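Local coordinates for protein 3-methyladenine DNA glycosylase (Helicobacter pylori, PDB 1PU7) that probably excises 3-methyladenine from alkylated DNA as a base excision repair glycosylase of the helix-hairpin-helix superfamily, at residues Trp23-Ala28 against Leu138-Ala143; Leu29-Leu34 against Gln109-Phe114; Glu53-Ala58 against Ala81-Pro86. All blocks are in the same frame, centred on the assembly; numbering follows the deposited sequence. Where two conformers were deposited one is given.

Contact 1 (Trp23-Ala28 against Leu138-Ala143); sequences WWWPNA and LCYACA. Unlike the reference sequence in segment 138-143: Ala141 (reference Val). With 39A (6-amino-3,9-dimethyl-9H-purin-3-ium), chain C.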
loop_
_atom_site.group_PDB
_atom_site.type_symbol
_atom_site.label_atom_id
_atom_site.label_comp_id
_atom_site.label_asym_id
_atom_site.label_seq_id
_atom_site.Cartn_x
_atom_site.Cartn_y
_atom_site.Cartn_z
ATOM N N TRP A 23 2.492 -4.359 10.283
ATOM C CA TRP A 23 2.751 -3.455 9.160
ATOM C C TRP A 23 1.488 -2.699 8.767
ATOM O O TRP A 23 1.419 -2.120 7.687
ATOM C CB TRP A 23 3.274 -4.240 7.958
ATOM C CG TRP A 23 4.713 -4.616 8.038
ATOM C CD1 TRP A 23 5.289 -5.462 8.944
ATOM C CD2 TRP A 23 5.790 -4.127 7.204
ATOM N NE1 TRP A 23 6.639 -5.561 8.700
ATOM C CE2 TRP A 23 6.974 -4.758 7.639
ATOM C CE3 TRP A 23 5.863 -3.239 6.117
ATOM C CZ2 TRP A 23 8.235 -4.522 7.032
ATOM C CZ3 TRP A 23 7.104 -3.000 5.515
ATOM C CH2 TRP A 23 8.272 -3.649 5.972
ATOM N N TRP A 24 0.501 -2.702 9.661
ATOM C CA TRP A 24 -0.823 -2.068 9.451
ATOM C C TRP A 24 -1.693 -2.715 8.374
ATOM O O TRP A 24 -2.788 -3.144 8.683
ATOM C CB TRP A 24 -0.721 -0.574 9.239
ATOM C CG TRP A 24 -2.034 0.134 8.986
ATOM C CD1 TRP A 24 -3.047 0.358 9.888
ATOM C CD2 TRP A 24 -2.475 0.702 7.744
ATOM N NE1 TRP A 24 -4.068 1.060 9.288
ATOM C CE2 TRP A 24 -3.752 1.269 7.967
ATOM C CE3 TRP A 24 -1.903 0.818 6.467
ATOM C CZ2 TRP A 24 -4.457 1.952 6.971
ATOM C CZ3 TRP A 24 -2.597 1.488 5.479
ATOM C CH2 TRP A 24 -3.878 2.050 5.740
ATOM N N TRP A 25 -1.213 -2.766 7.131
ATOM C CA TRP A 25 -1.903 -3.434 6.046
ATOM C C TRP A 25 -2.014 -4.921 6.371
ATOM O O TRP A 25 -1.003 -5.560 6.618
ATOM C CB TRP A 25 -1.074 -3.282 4.766
ATOM C CG TRP A 25 -1.859 -3.372 3.487
ATOM C CD1 TRP A 25 -2.497 -4.477 2.962
ATOM C CD2 TRP A 25 -2.022 -2.322 2.535
ATOM N NE1 TRP A 25 -3.086 -4.151 1.755
ATOM C CE2 TRP A 25 -2.844 -2.823 1.484
ATOM C CE3 TRP A 25 -1.614 -0.975 2.492
ATOM C CZ2 TRP A 25 -3.195 -2.051 0.362
ATOM C CZ3 TRP A 25 -2.018 -0.171 1.386
ATOM C CH2 TRP A 25 -2.774 -0.731 0.328
ATOM N N PRO A 26 -3.231 -5.471 6.391
ATOM C CA PRO A 26 -3.414 -6.924 6.646
ATOM C C PRO A 26 -2.712 -7.782 5.599
ATOM O O PRO A 26 -2.821 -7.494 4.409
ATOM C CB PRO A 26 -4.934 -7.143 6.540
ATOM C CG PRO A 26 -5.572 -5.767 6.630
ATOM C CD PRO A 26 -4.509 -4.745 6.185
ATOM N N ASN A 27 -1.987 -8.817 6.040
ATOM C CA ASN A 27 -1.234 -9.668 5.122
ATOM C C ASN A 27 -0.215 -8.878 4.300
ATOM O O ASN A 27 -0.006 -9.155 3.132
ATOM C CB ASN A 27 -2.179 -10.492 4.206
ATOM C CG ASN A 27 -3.016 -11.499 4.997
ATOM O OD1 ASN A 27 -4.251 -11.530 4.890
ATOM N ND2 ASN A 27 -2.348 -12.285 5.837
ATOM N N ALA A 28 0.466 -7.944 4.962
ATOM C CA ALA A 28 1.601 -7.270 4.385
ATOM C C ALA A 28 2.659 -8.291 3.964
ATOM O O ALA A 28 2.767 -9.400 4.548
ATOM C CB ALA A 28 2.201 -6.288 5.411
ATOM N N LEU A 138 5.222 -1.151 -3.315
ATOM C CA LEU A 138 6.612 -1.065 -2.901
ATOM C C LEU A 138 6.765 -1.195 -1.388
ATOM O O LEU A 138 7.548 -2.006 -0.894
ATOM C CB LEU A 138 7.264 0.246 -3.382
ATOM C CG LEU A 138 7.362 0.336 -4.917
ATOM C CD1 LEU A 138 7.802 1.723 -5.334
ATOM C CD2 LEU A 138 8.363 -0.694 -5.445
ATOM N N CYS A 139 6.030 -0.387 -0.651
ATOM C CA CYS A 139 6.154 -0.457 0.785
ATOM C C CYS A 139 5.489 -1.725 1.354
ATOM O O CYS A 139 6.147 -2.533 2.012
ATOM C CB CYS A 139 5.554 0.821 1.403
ATOM S SG CYS A 139 5.421 0.763 3.230
ATOM N N TYR A 140 4.192 -1.895 1.111
ATOM C CA TYR A 140 3.415 -2.924 1.851
ATOM C C TYR A 140 3.518 -4.350 1.306
ATOM O O TYR A 140 3.345 -5.300 2.072
ATOM C CB TYR A 140 1.960 -2.533 1.952
ATOM C CG TYR A 140 1.749 -1.320 2.781
ATOM C CD1 TYR A 140 1.728 -1.408 4.173
ATOM C CD2 TYR A 140 1.596 -0.063 2.180
ATOM C CE1 TYR A 140 1.515 -0.279 4.954
ATOM C CE2 TYR A 140 1.384 1.063 2.941
ATOM C CZ TYR A 140 1.345 0.955 4.326
ATOM O OH TYR A 140 1.114 2.084 5.102
ATOM N N ALA A 141 3.818 -4.507 0.013
ATOM C CA ALA A 141 4.077 -5.862 -0.519
ATOM C C ALA A 141 5.574 -6.145 -0.555
ATOM O O ALA A 141 5.994 -7.265 -0.268
ATOM C CB ALA A 141 3.429 -6.071 -1.954
ATOM N N CYS A 142 6.390 -5.130 -0.882
ATOM C CA CYS A 142 7.816 -5.366 -1.110
ATOM C C CYS A 142 8.773 -4.914 0.002
ATOM O O CYS A 142 9.958 -5.112 -0.144
ATOM C CB CYS A 142 8.247 -4.754 -2.451
ATOM S SG CYS A 142 7.210 -5.310 -3.815
ATOM N N ALA A 143 8.275 -4.309 1.092
ATOM C CA ALA A 143 9.159 -3.852 2.198
ATOM C C ALA A 143 10.199 -2.813 1.786
ATOM O O ALA A 143 11.316 -2.795 2.338
ATOM C CB ALA A 143 9.844 -5.036 2.932
HETATM N N6 39A C . -6.689 -1.102 7.568
HETATM C C6 39A C . -6.861 -0.259 6.518
HETATM C C5 39A C . -6.025 -0.450 5.452
HETATM N N7 39A C . -4.999 -1.357 5.201
HETATM C C4 39A C . -6.189 0.427 4.337
HETATM N N9 39A C . -5.305 0.086 3.431
HETATM C C8 39A C . -4.609 -0.972 3.943
HETATM C C9M 39A C . -5.248 0.833 2.155
HETATM N N3 39A C . -7.168 1.447 4.336
HETATM C C3M 39A C . -7.315 2.368 3.193
HETATM C C2 39A C . -7.943 1.573 5.432
HETATM N N1 39A C . -7.789 0.744 6.482
#
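Trp23 lays the far end of its indole against the C-terminal turn of helix 131-141. Its CH2 lies 3.7 Å from CB of Ala143, and its CZ3 is just as close to the carbonyl oxygen of Cys139, which already accepts from Ala143 N. The backbone oxygen of Trp23 accepts from Trp25 N and also meets the Tyr140 ring at its edge, near the ring plane, with Trp23 O 3.3 Å from Tyr140 CE1. At Trp24 the indole swings opposite the backbone N (chi1 179°), which carries it from the chain to Tyr140, where Trp24 CE3 stands 3.5 Å from the hydroxyl OH; the six-membered rings are inclined at 55°. Both polar ends are tied down by other partners, Trp24 NE1 by Glu208 and Tyr140 OH by the carbonyl of Ala200. The Trp24 ring also covers the bound 3,9-dimethyladenine, its CH2 only 3.2 Å from ligand C4. Trp24, Trp25 and Tyr140, the last from helix 131-141, form an aromatic cluster at the base pocket of this HhH-GPD glycosylase, with Trp24 over the face of the purine and Trp25 across its C8 edge. Both faces of Trp25 are covered: ligand C8, at the edge of the purine, sits over the centre of one, 3.2 Å from CD2 of Trp25, while Tyr140 backs the opposite one. The latter pair is oblique, with planes at 40°, and its closest approach is Trp25 CE3 to Tyr140 CD2 at 3.4 Å. Pro26, within the type II turn from Trp25 to Ala28, sets its CD 3.6 Å from N7 of the purine; the turn brings Ala28 to the helix, where its CA packs against the backbone O of Tyr140.

Contact 2 (Leu29-Leu34 against Gln109-Phe114); sequences LKFEAL and QSFENF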
loop_
_atom_site.group_PDB
_atom_site.type_symbol
_atom_site.label_atom_id
_atom_site.label_comp_id
_atom_site.label_asym_id
_atom_site.label_seq_id
_atom_site.Cartn_x
_atom_site.Cartn_y
_atom_site.Cartn_z
ATOM N N LEU A 29 3.446 -7.883 2.971
ATOM C CA LEU A 29 4.629 -8.598 2.513
ATOM C C LEU A 29 4.258 -9.862 1.754
ATOM O O LEU A 29 5.102 -10.740 1.552
ATOM C CB LEU A 29 5.600 -8.910 3.665
ATOM C CG LEU A 29 5.976 -7.737 4.578
ATOM C CD1 LEU A 29 6.864 -8.203 5.719
ATOM C CD2 LEU A 29 6.586 -6.604 3.756
ATOM N N LYS A 30 3.010 -9.923 1.315
ATOM C CA LYS A 30 2.482 -11.079 0.597
ATOM C C LYS A 30 1.789 -10.598 -0.670
ATOM O O LYS A 30 1.482 -9.419 -0.796
ATOM C CB LYS A 30 1.487 -11.840 1.493
ATOM C CG LYS A 30 2.136 -12.484 2.739
ATOM C CD LYS A 30 1.782 -13.944 2.918
ATOM C CE LYS A 30 2.973 -14.876 2.531
ATOM N NZ LYS A 30 2.594 -16.095 1.727
ATOM N N PHE A 31 1.542 -11.515 -1.608
ATOM C CA PHE A 31 0.868 -11.176 -2.862
ATOM C C PHE A 31 -0.442 -10.460 -2.629
ATOM O O PHE A 31 -0.780 -9.543 -3.354
ATOM C CB PHE A 31 0.646 -12.425 -3.707
ATOM C CG PHE A 31 0.140 -12.130 -5.105
ATOM C CD1 PHE A 31 -1.046 -12.681 -5.545
ATOM C CD2 PHE A 31 0.898 -11.336 -5.998
ATOM C CE1 PHE A 31 -1.523 -12.440 -6.852
ATOM C CE2 PHE A 31 0.427 -11.081 -7.299
ATOM C CZ PHE A 31 -0.785 -11.635 -7.722
ATOM N N GLU A 32 -1.168 -10.865 -1.586
ATOM C CA GLU A 32 -2.455 -10.254 -1.251
ATOM C C GLU A 32 -2.345 -8.758 -1.015
ATOM O O GLU A 32 -3.279 -8.014 -1.357
ATOM C CB GLU A 32 -3.046 -10.932 -0.007
ATOM C CG GLU A 32 -4.447 -10.463 0.354
ATOM C CD GLU A 32 -4.965 -11.149 1.594
ATOM O OE1 GLU A 32 -5.570 -10.463 2.429
ATOM O OE2 GLU A 32 -4.704 -12.357 1.740
ATOM N N ALA A 33 -1.217 -8.309 -0.445
ATOM C CA ALA A 33 -1.021 -6.868 -0.212
ATOM C C ALA A 33 -0.951 -6.126 -1.548
ATOM O O ALA A 33 -1.526 -5.055 -1.694
ATOM C CB ALA A 33 0.239 -6.584 0.631
ATOM N N LEU A 34 -0.208 -6.696 -2.500
ATOM C CA LEU A 34 -0.162 -6.167 -3.863
ATOM C C LEU A 34 -1.545 -6.121 -4.495
ATOM O O LEU A 34 -1.931 -5.117 -5.110
ATOM C CB LEU A 34 0.785 -7.008 -4.746
ATOM C CG LEU A 34 0.883 -6.665 -6.262
ATOM C CD1 LEU A 34 2.235 -7.160 -6.830
ATOM C CD2 LEU A 34 -0.280 -7.226 -7.093
ATOM N N GLN A 109 10.068 -13.335 -13.486
ATOM C CA GLN A 109 9.919 -14.792 -13.333
ATOM C C GLN A 109 9.096 -15.269 -12.098
ATOM O O GLN A 109 8.372 -16.272 -12.166
ATOM C CB GLN A 109 11.301 -15.504 -13.446
ATOM C CG GLN A 109 11.973 -15.332 -14.810
ATOM C CD GLN A 109 12.530 -13.905 -15.049
ATOM O OE1 GLN A 109 13.271 -13.362 -14.217
ATOM N NE2 GLN A 109 12.181 -13.313 -16.192
ATOM N N SER A 110 9.208 -14.570 -10.975
ATOM C CA SER A 110 8.546 -15.018 -9.751
ATOM C C SER A 110 8.173 -13.835 -8.889
ATOM O O SER A 110 8.743 -12.760 -9.027
ATOM C CB SER A 110 9.443 -15.986 -8.951
ATOM O OG SER A 110 10.512 -15.255 -8.362
ATOM N N PHE A 111 7.203 -14.030 -8.002
ATOM C CA PHE A 111 6.812 -12.973 -7.075
ATOM C C PHE A 111 7.960 -12.654 -6.087
ATOM O O PHE A 111 8.252 -11.488 -5.786
ATOM C CB PHE A 111 5.503 -13.318 -6.350
ATOM C CG PHE A 111 5.053 -12.237 -5.425
ATOM C CD1 PHE A 111 4.662 -11.007 -5.920
ATOM C CD2 PHE A 111 5.073 -12.426 -4.049
ATOM C CE1 PHE A 111 4.276 -9.986 -5.035
ATOM C CE2 PHE A 111 4.709 -11.419 -3.187
ATOM C CZ PHE A 111 4.316 -10.207 -3.672
ATOM N N GLU A 112 8.667 -13.695 -5.654
ATOM C CA GLU A 112 9.826 -13.539 -4.787
ATOM C C GLU A 112 10.869 -12.585 -5.391
ATOM O O GLU A 112 11.314 -11.650 -4.708
ATOM C CB GLU A 112 10.466 -14.899 -4.465
ATOM C CG GLU A 112 11.534 -14.811 -3.385
ATOM C CD GLU A 112 12.095 -16.170 -2.992
ATOM O OE1 GLU A 112 13.297 -16.223 -2.710
ATOM O OE2 GLU A 112 11.339 -17.176 -2.973
ATOM N N ASN A 113 11.249 -12.828 -6.653
ATOM C CA ASN A 113 12.211 -11.993 -7.356
ATOM C C ASN A 113 11.659 -10.592 -7.608
ATOM O O ASN A 113 12.366 -9.587 -7.415
ATOM C CB ASN A 113 12.639 -12.656 -8.668
ATOM C CG ASN A 113 13.791 -11.929 -9.351
ATOM O OD1 ASN A 113 14.839 -11.675 -8.741
ATOM N ND2 ASN A 113 13.595 -11.574 -10.629
ATOM N N PHE A 114 10.397 -10.527 -8.035
ATOM C CA PHE A 114 9.703 -9.239 -8.145
ATOM C C PHE A 114 9.883 -8.358 -6.896
ATOM O O PHE A 114 10.166 -7.176 -7.028
ATOM C CB PHE A 114 8.241 -9.457 -8.453
ATOM C CG PHE A 114 7.367 -8.255 -8.221
ATOM C CD1 PHE A 114 7.198 -7.311 -9.223
ATOM C CD2 PHE A 114 6.668 -8.102 -7.021
ATOM C CE1 PHE A 114 6.382 -6.219 -9.025
ATOM C CE2 PHE A 114 5.856 -6.994 -6.815
ATOM C CZ PHE A 114 5.703 -6.066 -7.815
#
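Phe31 and Phe111 form a T-shaped pair, the edge of Phe31 directed at the face of Phe111 with centroids 5.4 Å apart and planes at 79°. The Phe31 ring extends opposite its own backbone N (chi1 -171°), which brings its leading atom, CD2, over the rim of the Phe111 ring, 3.8 Å from CE1 of Phe111. The helix backbone separately places CB of Phe31 over the same face, in a CH-pi contact 4.3 Å from the Phe111 ring centroid and close to the ring normal. At the helix start the backbone approaches the CE2 side of this ring obliquely, with Phe31 N 3.5 Å from CE2 of Phe111.

Apolar packing continues through one methyl of Leu34. Its CD1 meets the edge of Phe111 near the ring plane, 3.9 Å from CE1, and reaches Phe114 one turn further along the second helix, at 3.6 Å from CE2. Leu34 and Phe114 thereby join a hydrophobic core of the all-helical HhH-GPD fold, to which Ile104 of helix 90-108 and Ile137 of helix 131-141 also contribute.

The polar interactions belong to two helix starts. Lys30 occupies the N-cap position of helix 31-39, just ahead of Phe31. Ser110 is the N-cap of helix 111-117: its OG accepts from Asn113 N at 3.1 Å in a nearly straight bond (165°). Two successive acidic residues of helix 65-74 serve these N-termini, Asp65 accepting from Phe31 N and Glu66 from the backbone N atoms of Phe111 and Glu112, and their negative charge would be expected to interact favourably with the helix dipoles there.

Contact 3 (Glu53-Ala58 against Ala81-Pro86); sequences ENLKNA and AECVRP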
loop_
_atom_site.group_PDB
_atom_site.type_symbol
_atom_site.label_atom_id
_atom_site.label_comp_id
_atom_site.label_asym_id
_atom_site.label_seq_id
_atom_site.Cartn_x
_atom_site.Cartn_y
_atom_site.Cartn_z
ATOM N N GLU A 53 -11.917 -11.602 -0.206
ATOM C CA GLU A 53 -12.604 -12.752 0.353
ATOM C C GLU A 53 -13.270 -13.549 -0.766
ATOM O O GLU A 53 -13.298 -14.779 -0.703
ATOM C CB GLU A 53 -13.597 -12.371 1.466
ATOM C CG GLU A 53 -12.996 -12.316 2.871
ATOM C CD GLU A 53 -12.454 -13.654 3.376
ATOM O OE1 GLU A 53 -13.259 -14.551 3.704
ATOM O OE2 GLU A 53 -11.214 -13.811 3.471
ATOM N N ASN A 54 -13.744 -12.851 -1.801
ATOM C CA ASN A 54 -14.309 -13.500 -2.999
ATOM C C ASN A 54 -13.280 -14.387 -3.689
ATOM O O ASN A 54 -13.570 -15.537 -4.061
ATOM C CB ASN A 54 -14.808 -12.453 -3.994
ATOM C CG ASN A 54 -16.145 -11.828 -3.595
ATOM O OD1 ASN A 54 -16.825 -12.270 -2.643
ATOM N ND2 ASN A 54 -16.550 -10.815 -4.347
ATOM N N LEU A 55 -12.076 -13.839 -3.867
ATOM C CA LEU A 55 -10.974 -14.571 -4.484
ATOM C C LEU A 55 -10.567 -15.748 -3.622
ATOM O O LEU A 55 -10.304 -16.834 -4.130
ATOM C CB LEU A 55 -9.762 -13.655 -4.743
ATOM C CG LEU A 55 -10.001 -12.556 -5.776
ATOM C CD1 LEU A 55 -8.869 -11.471 -5.750
ATOM C CD2 LEU A 55 -10.118 -13.201 -7.155
ATOM N N LYS A 56 -10.548 -15.551 -2.310
ATOM C CA LYS A 56 -10.224 -16.659 -1.411
ATOM C C LYS A 56 -11.333 -17.699 -1.413
ATOM O O LYS A 56 -11.052 -18.878 -1.476
ATOM C CB LYS A 56 -9.923 -16.175 0.017
ATOM C CG LYS A 56 -8.725 -15.250 0.090
ATOM C CD LYS A 56 -8.331 -15.003 1.528
ATOM C CE LYS A 56 -7.774 -13.621 1.753
ATOM N NZ LYS A 56 -6.767 -13.626 2.902
ATOM N N ASN A 57 -12.593 -17.275 -1.368
ATOM C CA ASN A 57 -13.698 -18.248 -1.354
ATOM C C ASN A 57 -13.822 -19.065 -2.634
ATOM O O ASN A 57 -14.335 -20.175 -2.602
ATOM C CB ASN A 57 -15.035 -17.616 -0.974
ATOM C CG ASN A 57 -15.009 -17.013 0.428
ATOM O OD1 ASN A 57 -14.181 -17.400 1.281
ATOM N ND2 ASN A 57 -15.890 -16.026 0.661
ATOM N N ALA A 58 -13.327 -18.516 -3.742
ATOM C CA ALA A 58 -13.346 -19.211 -5.024
ATOM C C ALA A 58 -12.078 -20.028 -5.214
ATOM O O ALA A 58 -11.870 -20.612 -6.269
ATOM C CB ALA A 58 -13.488 -18.227 -6.142
ATOM N N ALA A 81 -12.974 -10.186 -13.202
ATOM C CA ALA A 81 -13.800 -8.984 -13.119
ATOM C C ALA A 81 -14.992 -9.196 -12.175
ATOM O O ALA A 81 -15.235 -8.383 -11.282
ATOM C CB ALA A 81 -14.257 -8.561 -14.492
ATOM N N GLU A 82 -15.713 -10.306 -12.338
ATOM C CA GLU A 82 -16.786 -10.601 -11.407
ATOM C C GLU A 82 -16.342 -10.644 -9.948
ATOM O O GLU A 82 -16.977 -10.021 -9.099
ATOM C CB GLU A 82 -17.505 -11.903 -11.783
ATOM C CG GLU A 82 -18.524 -11.736 -12.899
ATOM C CD GLU A 82 -19.546 -10.625 -12.652
ATOM O OE1 GLU A 82 -20.310 -10.673 -11.647
ATOM O OE2 GLU A 82 -19.584 -9.695 -13.497
ATOM N N CYS A 83 -15.271 -11.369 -9.639
ATOM C CA CYS A 83 -14.857 -11.493 -8.241
ATOM C C CYS A 83 -14.525 -10.164 -7.551
ATOM O O CYS A 83 -14.684 -10.035 -6.328
ATOM C CB CYS A 83 -13.642 -12.409 -8.107
ATOM S SG CYS A 83 -13.699 -14.028 -8.891
ATOM N N VAL A 84 -14.041 -9.194 -8.326
ATOM C CA VAL A 84 -13.541 -7.934 -7.729
ATOM C C VAL A 84 -14.568 -6.811 -7.856
ATOM O O VAL A 84 -14.281 -5.638 -7.591
ATOM C CB VAL A 84 -12.142 -7.502 -8.272
ATOM C CG1 VAL A 84 -11.045 -8.587 -7.998
ATOM C CG2 VAL A 84 -12.198 -7.122 -9.765
ATOM N N ARG A 85 -15.777 -7.183 -8.245
ATOM C CA ARG A 85 -16.907 -6.253 -8.251
ATOM C C ARG A 85 -16.981 -5.363 -7.016
ATOM O O ARG A 85 -17.148 -4.172 -7.184
ATOM C CB ARG A 85 -18.229 -7.000 -8.393
ATOM C CG ARG A 85 -18.553 -7.340 -9.836
ATOM C CD ARG A 85 -19.980 -7.879 -10.062
ATOM N NE ARG A 85 -20.840 -6.819 -10.578
ATOM C CZ ARG A 85 -21.164 -6.663 -11.857
ATOM N NH1 ARG A 85 -20.735 -7.517 -12.776
ATOM N NH2 ARG A 85 -21.937 -5.648 -12.220
ATOM N N PRO A 86 -16.875 -5.898 -5.788
ATOM C CA PRO A 86 -17.124 -5.057 -4.602
ATOM C C PRO A 86 -16.262 -3.825 -4.531
ATOM O O PRO A 86 -16.715 -2.807 -3.987
ATOM C CB PRO A 86 -16.846 -5.988 -3.417
ATOM C CG PRO A 86 -17.078 -7.355 -3.980
ATOM C CD PRO A 86 -16.523 -7.280 -5.401
#
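Asn54 and Cys83 both carry their side chains opposite their own carbonyl carbons, and the Asn54 torsion (chi1 -77°) sends its amide out from helix 45-57 to the end of helix 77-83. There ND2 of Asn54 donates to the backbone O of Cys83 at 2.8 Å. The bond is almost straight, with an N-H...O angle of 170°, and the acceptor lies in the amide plane of Asn54; seen from the carbonyl, the donor approaches at a C=O...N angle of 138° and is tilted out of the carbonyl plane. The ring of Pro86 flanks the same nitrogen from roughly a right angle to the hydrogen bond, its CG 3.5 Å from Asn54 ND2.

This contact fastens two helices of the HhH-GPD fold, well away from the base pocket, by engaging a carbonyl of the last helical turn just where the chain passes into the short 3-10 segment at Arg85 and Pro86. Deeper in, Leu55 provides the apolar part: its CD2 packs 3.7 Å from CB of Cys83 and 4.1 Å from SG, while its CD1 approaches CG1 of Val84 more loosely, at 4.3 Å. The sulfur of Cys83 is covalently linked to a beta-mercaptoethanol molecule, probably acquired from the crystallisation medium. On the exposed flank, Arg85 NH1 forms a salt bridge with Glu82 OE2 at 2.6 Å, though the angle at the hydrogen makes it a weak hydrogen bond. The carbonyl of Val84, which follows Cys83, accepts from Ser87 OG.

In the fold
Contact 1 is the most central, its centre about 6 Å from the chain centre, yet only partly buried; contact 2 is buried, its centre about 13 Å out, and contact 3 is partly buried at the periphery, about 19 Å out. The chemistry differs accordingly: tryptophans against a ligand, one of them backed by a tyrosine, then phenylalanine and leucine in a core, then an asparagine bond over a small apolar patch. Contacts 1 and 2 share one continuous run of chain, 23-34, and are stitched together by a probable hydrogen bond of Leu29 N to Tyr140 O at 2.7 Å. Contact 3 is nested within the loop closed by contact 2, and a salt bridge between Glu32 and Lys56 connects them across consecutive helices.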